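Local coordinates for putative hyaluronoglucosaminidase (Clostridium perfringens, PDB 6PWI), which probably hydrolyses terminal N-acetylhexosamine residues from glycans, as a secreted, cell-wall-anchored family 84 glycoside hydrolase whose N-terminal and catalytic portions are present here, at residues Pro394-Asn399 with Asn424-Ala429; Ala429-Val434 with Lys543-Gly548; Met389-Pro394 with Lys419-Asn424. All blocks are in the same frame, centred on the assembly; numbering follows the deposited sequence.

Contact 1: Pro394-Asn399 with Asn424-Ala429; sequences PVNDIN and NPMQEA. With EDO (1,2-ethanediol), chain D.
The loops that follow strands 387-391 and 418-423, the seventh and eighth of the catalytic barrel, meet here, at V395 and N396 on one and N424 to E428 on the other. V395 and M426 come closest in the backbone, with CA atoms 4.3 Å apart. V395 N gives a weak hydrogen bond to N424 O at 2.9 Å. V395 CA makes a C-H...O contact with P425 O at 3.5 Å.

The P394 ring, which follows a cis peptide bond, lies against P425, with P394 CD 4.0 Å from P425 CB. The M426 side chain passes the P394 ring at about a right angle, and M426 CG touches P394 CG at 4.1 Å.

N396 makes the polar link between the side chains. Its CG sits between the backbone N and the carbonyl carbon (chi1 63°), and its amide lies beside the start of the M426 side chain. N396 ND2 donates to E428 OE1 at 2.9 Å, on the syn side but 34° out of the carboxylate plane. The amide and carboxylate planes are nearly perpendicular. N396 ND2 also bonds R402 O, so two acceptors fix the turn of the amide.

Farther out, D397 holds a 1,2-ethanediol, probably from the crystallisation liquor, through both carboxylate oxygens, with D397 OD2 2.7 Å from its O1. D397 OD2 also accepts from Y187 N. Both loops leave the C-terminal ends of neighbouring strands of a (beta/alpha)8 barrel, the end where such barrels carry their active sites.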
loop_
_atom_site.group_PDB
_atom_site.type_symbol
_atom_site.label_atom_id
_atom_site.label_comp_id
_atom_site.label_asym_id
_atom_site.label_seq_id
_atom_site.Cartn_x
_atom_site.Cartn_y
_atom_site.Cartn_z
ATOM N N PRO A 394 2.196 2.868 7.064
ATOM C CA PRO A 394 1.999 2.673 8.497
ATOM C C PRO A 394 3.161 2.039 9.257
ATOM O O PRO A 394 2.935 1.274 10.194
ATOM C CB PRO A 394 0.837 1.674 8.435
ATOM C CG PRO A 394 1.239 0.745 7.311
ATOM C CD PRO A 394 1.905 1.650 6.293
ATOM N N VAL A 395 4.393 2.384 8.868
ATOM C CA VAL A 395 5.594 1.908 9.546
ATOM C C VAL A 395 5.410 2.021 11.060
ATOM O O VAL A 395 5.040 3.075 11.572
ATOM C CB VAL A 395 6.867 2.638 9.057
ATOM C CG1 VAL A 395 6.699 4.150 9.005
ATOM C CG2 VAL A 395 8.095 2.271 9.875
ATOM N N ASN A 396 5.706 0.930 11.772
ATOM C CA ASN A 396 5.456 0.865 13.203
ATOM C C ASN A 396 6.763 0.700 13.982
ATOM O O ASN A 396 6.740 0.278 15.135
ATOM C CB ASN A 396 4.417 -0.210 13.553
ATOM C CG ASN A 396 4.853 -1.620 13.212
ATOM O OD1 ASN A 396 5.873 -1.829 12.564
ATOM N ND2 ASN A 396 4.085 -2.604 13.643
ATOM N N ASP A 397 7.901 1.046 13.366
ATOM C CA ASP A 397 9.159 1.014 14.094
ATOM C C ASP A 397 9.148 2.130 15.138
ATOM O O ASP A 397 9.922 2.115 16.099
ATOM C CB ASP A 397 10.365 1.015 13.150
ATOM C CG ASP A 397 10.492 2.273 12.314
ATOM O OD1 ASP A 397 9.768 3.257 12.618
ATOM O OD2 ASP A 397 11.304 2.261 11.351
ATOM N N ILE A 398 8.230 3.083 14.940
ATOM C CA ILE A 398 8.017 4.199 15.846
ATOM C C ILE A 398 7.306 3.711 17.110
ATOM O O ILE A 398 7.311 4.412 18.119
ATOM C CB ILE A 398 7.241 5.334 15.145
ATOM C CG1 ILE A 398 5.823 4.910 14.749
ATOM C CG2 ILE A 398 8.022 5.878 13.955
ATOM C CD1 ILE A 398 4.929 6.067 14.388
ATOM N N ASN A 399 6.693 2.518 17.046
ATOM C CA ASN A 399 5.979 1.928 18.170
ATOM C C ASN A 399 5.581 0.492 17.838
ATOM O O ASN A 399 4.503 0.242 17.296
ATOM C CB ASN A 399 4.736 2.727 18.574
ATOM C CG ASN A 399 4.163 2.281 19.909
ATOM O OD1 ASN A 399 4.545 1.234 20.441
ATOM N ND2 ASN A 399 3.252 3.069 20.464
ATOM N N ASN A 424 5.770 3.363 3.346
ATOM C CA ASN A 424 6.761 2.608 4.098
ATOM C C ASN A 424 6.012 1.826 5.178
ATOM O O ASN A 424 5.610 2.399 6.186
ATOM C CB ASN A 424 7.828 3.555 4.656
ATOM C CG ASN A 424 8.911 2.866 5.457
ATOM O OD1 ASN A 424 9.225 1.709 5.201
ATOM N ND2 ASN A 424 9.498 3.568 6.415
ATOM N N PRO A 425 5.715 0.520 4.980
ATOM C CA PRO A 425 4.789 -0.202 5.855
ATOM C C PRO A 425 5.451 -0.836 7.075
ATOM O O PRO A 425 6.617 -0.558 7.358
ATOM C CB PRO A 425 4.196 -1.271 4.923
ATOM C CG PRO A 425 4.831 -1.011 3.563
ATOM C CD PRO A 425 6.145 -0.314 3.854
ATOM N N MET A 426 4.679 -1.679 7.780
ATOM C CA MET A 426 5.084 -2.322 9.024
ATOM C C MET A 426 5.951 -3.538 8.721
ATOM O O MET A 426 5.946 -4.046 7.605
ATOM C CB MET A 426 3.858 -2.821 9.792
ATOM C CG MET A 426 2.862 -1.747 10.143
ATOM S SD MET A 426 1.399 -2.493 10.906
ATOM C CE MET A 426 0.355 -2.694 9.461
ATOM N N GLN A 427 6.650 -4.042 9.739
ATOM C CA GLN A 427 7.350 -5.307 9.585
ATOM C C GLN A 427 6.336 -6.444 9.442
ATOM O O GLN A 427 6.693 -7.549 9.039
ATOM C CB GLN A 427 8.338 -5.525 10.730
ATOM C CG GLN A 427 7.672 -5.853 12.053
ATOM C CD GLN A 427 8.671 -6.249 13.111
ATOM O OE1 GLN A 427 9.852 -5.895 13.053
ATOM N NE2 GLN A 427 8.194 -6.991 14.097
ATOM N N GLU A 428 5.068 -6.156 9.764
ATOM C CA GLU A 428 3.977 -7.104 9.582
ATOM C C GLU A 428 3.409 -6.921 8.177
ATOM O O GLU A 428 2.620 -6.003 7.929
ATOM C CB GLU A 428 2.897 -6.920 10.651
ATOM C CG GLU A 428 3.331 -7.356 12.035
ATOM C CD GLU A 428 4.233 -6.372 12.761
ATOM O OE1 GLU A 428 4.308 -5.205 12.329
ATOM O OE2 GLU A 428 4.870 -6.776 13.757
ATOM N N ALA A 429 3.815 -7.816 7.270
ATOM C CA ALA A 429 3.588 -7.621 5.848
ATOM C C ALA A 429 2.099 -7.694 5.506
ATOM O O ALA A 429 1.574 -6.788 4.863
ATOM C CB ALA A 429 4.417 -8.593 5.049
HETATM C C1 EDO D . 10.455 5.544 9.915
HETATM O O1 EDO D . 11.171 4.359 9.618
HETATM C C2 EDO D . 11.132 6.403 10.913
HETATM O O2 EDO D . 11.199 5.824 12.201
#

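Contact 2: Ala429-Val434 with Lys543-Gly548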
loop_
_atom_site.group_PDB
_atom_site.type_symbol
_atom_site.label_atom_id
_atom_site.label_comp_id
_atom_site.label_asym_id
_atom_site.label_seq_id
_atom_site.Cartn_x
_atom_site.Cartn_y
_atom_site.Cartn_z
ATOM N N ALA A 429 3.815 -7.816 7.270
ATOM C CA ALA A 429 3.588 -7.621 5.848
ATOM C C ALA A 429 2.099 -7.694 5.506
ATOM O O ALA A 429 1.574 -6.788 4.863
ATOM C CB ALA A 429 4.417 -8.593 5.049
ATOM N N GLN A 430 1.426 -8.761 5.948
ATOM C CA GLN A 430 0.023 -8.987 5.624
ATOM C C GLN A 430 -0.853 -7.849 6.152
ATOM O O GLN A 430 -1.702 -7.342 5.425
ATOM C CB GLN A 430 -0.431 -10.355 6.137
ATOM C CG GLN A 430 0.280 -11.522 5.467
ATOM C CD GLN A 430 -0.153 -11.705 4.033
ATOM O OE1 GLN A 430 -1.336 -11.663 3.709
ATOM N NE2 GLN A 430 0.811 -11.911 3.154
ATOM N N ALA A 431 -0.624 -7.432 7.406
ATOM C CA ALA A 431 -1.344 -6.331 8.031
ATOM C C ALA A 431 -1.179 -5.039 7.232
ATOM O O ALA A 431 -2.052 -4.173 7.265
ATOM C CB ALA A 431 -0.876 -6.160 9.451
ATOM N N SER A 432 -0.060 -4.918 6.512
ATOM C CA SER A 432 0.240 -3.724 5.739
ATOM C C SER A 432 -0.673 -3.595 4.521
ATOM O O SER A 432 -0.727 -2.533 3.899
ATOM C CB SER A 432 1.686 -3.701 5.335
ATOM O OG SER A 432 2.509 -3.526 6.474
ATOM N N LYS A 433 -1.394 -4.667 4.179
ATOM C CA LYS A 433 -2.196 -4.646 2.962
ATOM C C LYS A 433 -3.247 -3.538 3.014
ATOM O O LYS A 433 -3.646 -3.041 1.958
ATOM C CB LYS A 433 -2.820 -6.007 2.635
ATOM C CG LYS A 433 -1.842 -7.022 2.056
ATOM C CD LYS A 433 -2.437 -8.401 1.979
ATOM C CE LYS A 433 -1.523 -9.432 1.364
ATOM N NZ LYS A 433 -2.325 -10.611 0.974
ATOM N N VAL A 434 -3.660 -3.149 4.231
ATOM C CA VAL A 434 -4.665 -2.113 4.437
ATOM C C VAL A 434 -4.152 -0.793 3.858
ATOM O O VAL A 434 -4.851 -0.126 3.090
ATOM C CB VAL A 434 -5.058 -1.983 5.924
ATOM C CG1 VAL A 434 -5.993 -0.813 6.183
ATOM C CG2 VAL A 434 -5.640 -3.273 6.493
ATOM N N LYS A 543 -2.790 -14.807 9.789
ATOM C CA LYS A 543 -3.213 -15.326 11.079
ATOM C C LYS A 543 -2.074 -15.300 12.097
ATOM O O LYS A 543 -2.278 -14.846 13.224
ATOM C CB LYS A 543 -3.804 -16.730 10.942
ATOM C CG LYS A 543 -5.179 -16.775 10.294
ATOM C CD LYS A 543 -5.879 -18.101 10.482
ATOM C CE LYS A 543 -5.697 -19.055 9.322
ATOM N NZ LYS A 543 -6.460 -20.307 9.537
ATOM N N SER A 544 -0.887 -15.786 11.707
ATOM C CA SER A 544 0.216 -15.925 12.648
ATOM C C SER A 544 0.851 -14.567 12.945
ATOM O O SER A 544 1.341 -14.334 14.044
ATOM C CB SER A 544 1.229 -16.934 12.177
ATOM O OG SER A 544 2.000 -16.405 11.117
ATOM N N GLU A 545 0.796 -13.665 11.961
ATOM C CA GLU A 545 1.342 -12.327 12.077
ATOM C C GLU A 545 0.605 -11.525 13.152
ATOM O O GLU A 545 1.240 -10.855 13.965
ATOM C CB GLU A 545 1.138 -11.622 10.744
ATOM C CG GLU A 545 2.328 -10.820 10.283
ATOM C CD GLU A 545 2.094 -10.246 8.895
ATOM O OE1 GLU A 545 2.640 -10.815 7.905
ATOM O OE2 GLU A 545 1.354 -9.236 8.805
ATOM N N ILE A 546 -0.734 -11.569 13.138
ATOM C CA ILE A 546 -1.526 -10.646 13.943
ATOM C C ILE A 546 -2.035 -11.288 15.239
ATOM O O ILE A 546 -2.632 -10.593 16.056
ATOM C CB ILE A 546 -2.666 -10.009 13.121
ATOM C CG1 ILE A 546 -3.759 -11.018 12.771
ATOM C CG2 ILE A 546 -2.125 -9.300 11.887
ATOM C CD1 ILE A 546 -5.024 -10.378 12.254
ATOM N N LYS A 547 -1.760 -12.585 15.442
ATOM C CA LYS A 547 -2.339 -13.389 16.512
ATOM C C LYS A 547 -2.230 -12.711 17.882
ATOM O O LYS A 547 -3.209 -12.670 18.631
ATOM C CB LYS A 547 -1.687 -14.775 16.560
ATOM C CG LYS A 547 -2.414 -15.807 17.409
ATOM C CD LYS A 547 -1.581 -17.038 17.729
ATOM C CE LYS A 547 -2.268 -18.005 18.672
ATOM N NZ LYS A 547 -2.478 -17.392 20.001
ATOM N N GLY A 548 -1.031 -12.210 18.216
ATOM C CA GLY A 548 -0.768 -11.580 19.502
ATOM C C GLY A 548 -1.674 -10.375 19.759
ATOM O O GLY A 548 -2.092 -10.143 20.890
HETATM O O HOH W 1 5.501 -10.003 8.019
#
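E545, on helix 540-572, reaches across to the chain that leads into helix 433-444. Its CB points toward that chain. The side chain is extended beyond CG (chi2 175°), which carries the carboxylate up to the backbone of A429, Q430 and A431. E545 CD lies 3.4 Å from Q430 N.

E545 OE1 uses its syn lone pair to accept from Q430 N at 3.1 Å, in a nearly straight bond (171°). E545 OE2 takes A431 N at 3.0 Å, met nearly along the C-O axis. Q430 N also lies 2.9 Å from E545 OE2. A water extends the grip. It accepts from A429 N and donates to E545 OE1 at 3.0 Å. Three successive backbone N-H groups are thus tied to one carboxylate, two directly and one through water.

The Q430 side chain crosses E545 at about a right angle, with Q430 CG 3.5 Å from E545 OE1. Q430 NE2 bonds D198 and N195, while Q430 OE1 accepts from K433 NZ. Beside the carboxylate, I546 CG2 rests on A431 CB at 4.2 Å.

Residues 429-432 have helical backbone angles ahead of helix 433-444. The N-H groups gathered at the carboxylate would probably favour its negative charge. A carboxylate of one helix here takes successive backbone N-H groups of the helical lead-in to another, tying helix 540-572 to the helix that follows the last strand of the (beta/alpha)8 barrel.

Contact 3: Met389-Pro394 with Lys419-Asn424; sequences MWLNWP and KGIVTN. With EDO (1,2-ethanediol), chain H.
Strands 387-391 and 418-423 are the seventh and eighth of the parallel (beta/alpha)8 barrel, and W390 and N392 lie at its C-terminal end, where the active site of such barrels is found. M389 pairs with I421, W390 with V422 and L391 with T423. The two short strand segments run at 25° to each other. Backbone bonds alternate between them, from M389 N to G420 O at 2.9 Å through to N424 N to L391 O.

M389 and L391 point to the same face as I421 and T423. M389 CG is anti to the backbone N (chi1 166°) and lies beside I421, its CG 3.6 Å from I421 CD1. L391 CB touches the same methyl.

On the face of W390 and V422, N424 CB approaches W390 NE1 obliquely at 3.5 Å. The ring and amide planes are 78° apart. N392 OD1 accepts from two donors. N424 ND2 meets N392 OD1 nearly straight on at 2.9 Å, and N392 OD1 lies in the N424 amide plane. W390 NE1 donates to N392 OD1 at 3.0 Å, from above the plane of the N392 side-chain amide. The two bonds tie the indole to both amides, which I367 O and G185 N hold further. A 1,2-ethanediol carbon lies over the centre of one face of the W390 ring.

Where the strands end, T423 OG1 donates to W393 O at 2.6 Å.

Strand 359-362 flanks strand 387-391, and strand 179-184 flanks strand 418-423 and closes the barrel. Helix 433-444 packs on L391 and T423 through I439, and A435 meets W393.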
loop_
_atom_site.group_PDB
_atom_site.type_symbol
_atom_site.label_atom_id
_atom_site.label_comp_id
_atom_site.label_asym_id
_atom_site.label_seq_id
_atom_site.Cartn_x
_atom_site.Cartn_y
_atom_site.Cartn_z
ATOM N N MET A 389 6.776 11.407 -3.093
ATOM C CA MET A 389 6.475 11.344 -1.673
ATOM C C MET A 389 6.810 9.955 -1.130
ATOM O O MET A 389 6.360 8.947 -1.674
ATOM C CB MET A 389 4.991 11.647 -1.439
ATOM C CG MET A 389 4.496 11.288 -0.051
ATOM S SD MET A 389 4.896 12.601 1.104
ATOM C CE MET A 389 4.019 12.058 2.570
ATOM N N TRP A 390 7.624 9.930 -0.067
ATOM C CA TRP A 390 7.847 8.759 0.768
ATOM C C TRP A 390 6.989 8.918 2.022
ATOM O O TRP A 390 7.255 9.798 2.845
ATOM C CB TRP A 390 9.347 8.652 1.096
ATOM C CG TRP A 390 9.778 7.631 2.113
ATOM C CD1 TRP A 390 9.124 7.244 3.252
ATOM C CD2 TRP A 390 11.022 6.898 2.112
ATOM N NE1 TRP A 390 9.851 6.303 3.934
ATOM C CE2 TRP A 390 11.022 6.072 3.261
ATOM C CE3 TRP A 390 12.123 6.845 1.245
ATOM C CZ2 TRP A 390 12.083 5.215 3.563
ATOM C CZ3 TRP A 390 13.174 6.005 1.552
ATOM C CH2 TRP A 390 13.154 5.202 2.697
ATOM N N LEU A 391 5.940 8.089 2.144
ATOM C CA LEU A 391 5.007 8.212 3.253
ATOM C C LEU A 391 5.391 7.256 4.379
ATOM O O LEU A 391 5.327 6.038 4.223
ATOM C CB LEU A 391 3.580 7.945 2.767
ATOM C CG LEU A 391 2.505 8.080 3.844
ATOM C CD1 LEU A 391 2.427 9.504 4.359
ATOM C CD2 LEU A 391 1.149 7.634 3.326
ATOM N N ASN A 392 5.766 7.836 5.522
ATOM C CA ASN A 392 6.140 7.069 6.697
ATOM C C ASN A 392 4.891 6.668 7.482
ATOM O O ASN A 392 4.725 7.056 8.637
ATOM C CB ASN A 392 7.163 7.822 7.551
ATOM C CG ASN A 392 8.584 7.529 7.122
ATOM O OD1 ASN A 392 8.904 6.390 6.787
ATOM N ND2 ASN A 392 9.436 8.543 7.114
ATOM N N TRP A 393 4.019 5.898 6.826
ATOM C CA TRP A 393 2.873 5.238 7.428
ATOM C C TRP A 393 2.521 4.064 6.524
ATOM O O TRP A 393 2.486 4.230 5.307
ATOM C CB TRP A 393 1.680 6.196 7.552
ATOM C CG TRP A 393 0.404 5.526 7.964
ATOM C CD1 TRP A 393 0.012 5.210 9.234
ATOM C CD2 TRP A 393 -0.656 5.071 7.104
ATOM N NE1 TRP A 393 -1.212 4.594 9.227
ATOM C CE2 TRP A 393 -1.651 4.499 7.933
ATOM C CE3 TRP A 393 -0.872 5.104 5.722
ATOM C CZ2 TRP A 393 -2.837 3.964 7.421
ATOM C CZ3 TRP A 393 -2.041 4.574 5.219
ATOM C CH2 TRP A 393 -3.009 4.015 6.054
ATOM N N PRO A 394 2.196 2.868 7.064
ATOM C CA PRO A 394 1.999 2.673 8.497
ATOM C C PRO A 394 3.161 2.039 9.257
ATOM O O PRO A 394 2.935 1.274 10.194
ATOM C CB PRO A 394 0.837 1.674 8.435
ATOM C CG PRO A 394 1.239 0.745 7.311
ATOM C CD PRO A 394 1.905 1.650 6.293
ATOM N N LYS A 419 4.631 13.830 -7.776
ATOM C CA LYS A 419 4.877 12.865 -8.836
ATOM C C LYS A 419 4.297 11.497 -8.485
ATOM O O LYS A 419 4.161 10.643 -9.356
ATOM C CB LYS A 419 6.385 12.702 -9.062
ATOM C CG LYS A 419 7.088 13.880 -9.719
ATOM C CD LYS A 419 8.530 13.601 -10.090
ATOM C CE LYS A 419 8.968 14.361 -11.330
ATOM N NZ LYS A 419 10.445 14.364 -11.472
ATOM N N GLY A 420 3.981 11.274 -7.206
ATOM C CA GLY A 420 3.513 9.971 -6.768
ATOM C C GLY A 420 3.888 9.679 -5.320
ATOM O O GLY A 420 4.484 10.514 -4.646
ATOM N N ILE A 421 3.544 8.474 -4.855
ATOM C CA ILE A 421 3.650 8.182 -3.438
ATOM C C ILE A 421 3.975 6.703 -3.235
ATOM O O ILE A 421 3.457 5.839 -3.945
ATOM C CB ILE A 421 2.367 8.639 -2.705
ATOM C CG1 ILE A 421 2.415 8.338 -1.204
ATOM C CG2 ILE A 421 1.113 8.088 -3.374
ATOM C CD1 ILE A 421 1.527 9.236 -0.361
ATOM N N VAL A 422 4.860 6.428 -2.270
ATOM C CA VAL A 422 5.057 5.071 -1.783
ATOM C C VAL A 422 4.830 5.049 -0.275
ATOM O O VAL A 422 5.141 6.017 0.411
ATOM C CB VAL A 422 6.434 4.493 -2.162
ATOM C CG1 VAL A 422 6.562 4.270 -3.659
ATOM C CG2 VAL A 422 7.592 5.321 -1.631
ATOM N N THR A 423 4.272 3.940 0.219
ATOM C CA THR A 423 4.073 3.724 1.644
ATOM C C THR A 423 5.227 2.904 2.219
ATOM O O THR A 423 5.617 1.881 1.668
ATOM C CB THR A 423 2.719 3.059 1.928
ATOM O OG1 THR A 423 2.756 2.581 3.271
ATOM C CG2 THR A 423 2.412 1.879 1.035
ATOM N N ASN A 424 5.770 3.363 3.346
ATOM C CA ASN A 424 6.761 2.608 4.098
ATOM C C ASN A 424 6.012 1.826 5.178
ATOM O O ASN A 424 5.610 2.399 6.186
ATOM C CB ASN A 424 7.828 3.555 4.656
ATOM C CG ASN A 424 8.911 2.866 5.457
ATOM O OD1 ASN A 424 9.225 1.709 5.201
ATOM N ND2 ASN A 424 9.498 3.568 6.415
HETATM C C1 EDO H . 14.420 8.523 4.535
HETATM O O1 EDO H . 15.321 7.444 4.759
HETATM C C2 EDO H . 12.990 8.204 4.795
HETATM O O2 EDO H . 12.625 7.841 6.135
#

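Contacts 3 and 1 lie on the last two barrel strands and the loops that leave them; contact 2 leads from there to helix 540-572. Contacts 3 and 1 share P394 and N424, and their centres are 12 Å apart. Contact 2 starts at A429, where contact 1 ends, and involves the lead-in to helix 433-444. M426 N of contact 1 probably bonds S432 OG of contact 2 at 3.1 Å. Contacts 2 and 3 do not touch, and their centres are about 20 Å apart. Contact 3 is nearest the predicted proton donor: the W390 side chain is about 10 Å from that of D299. Contacts 1 and 2 lie away from it.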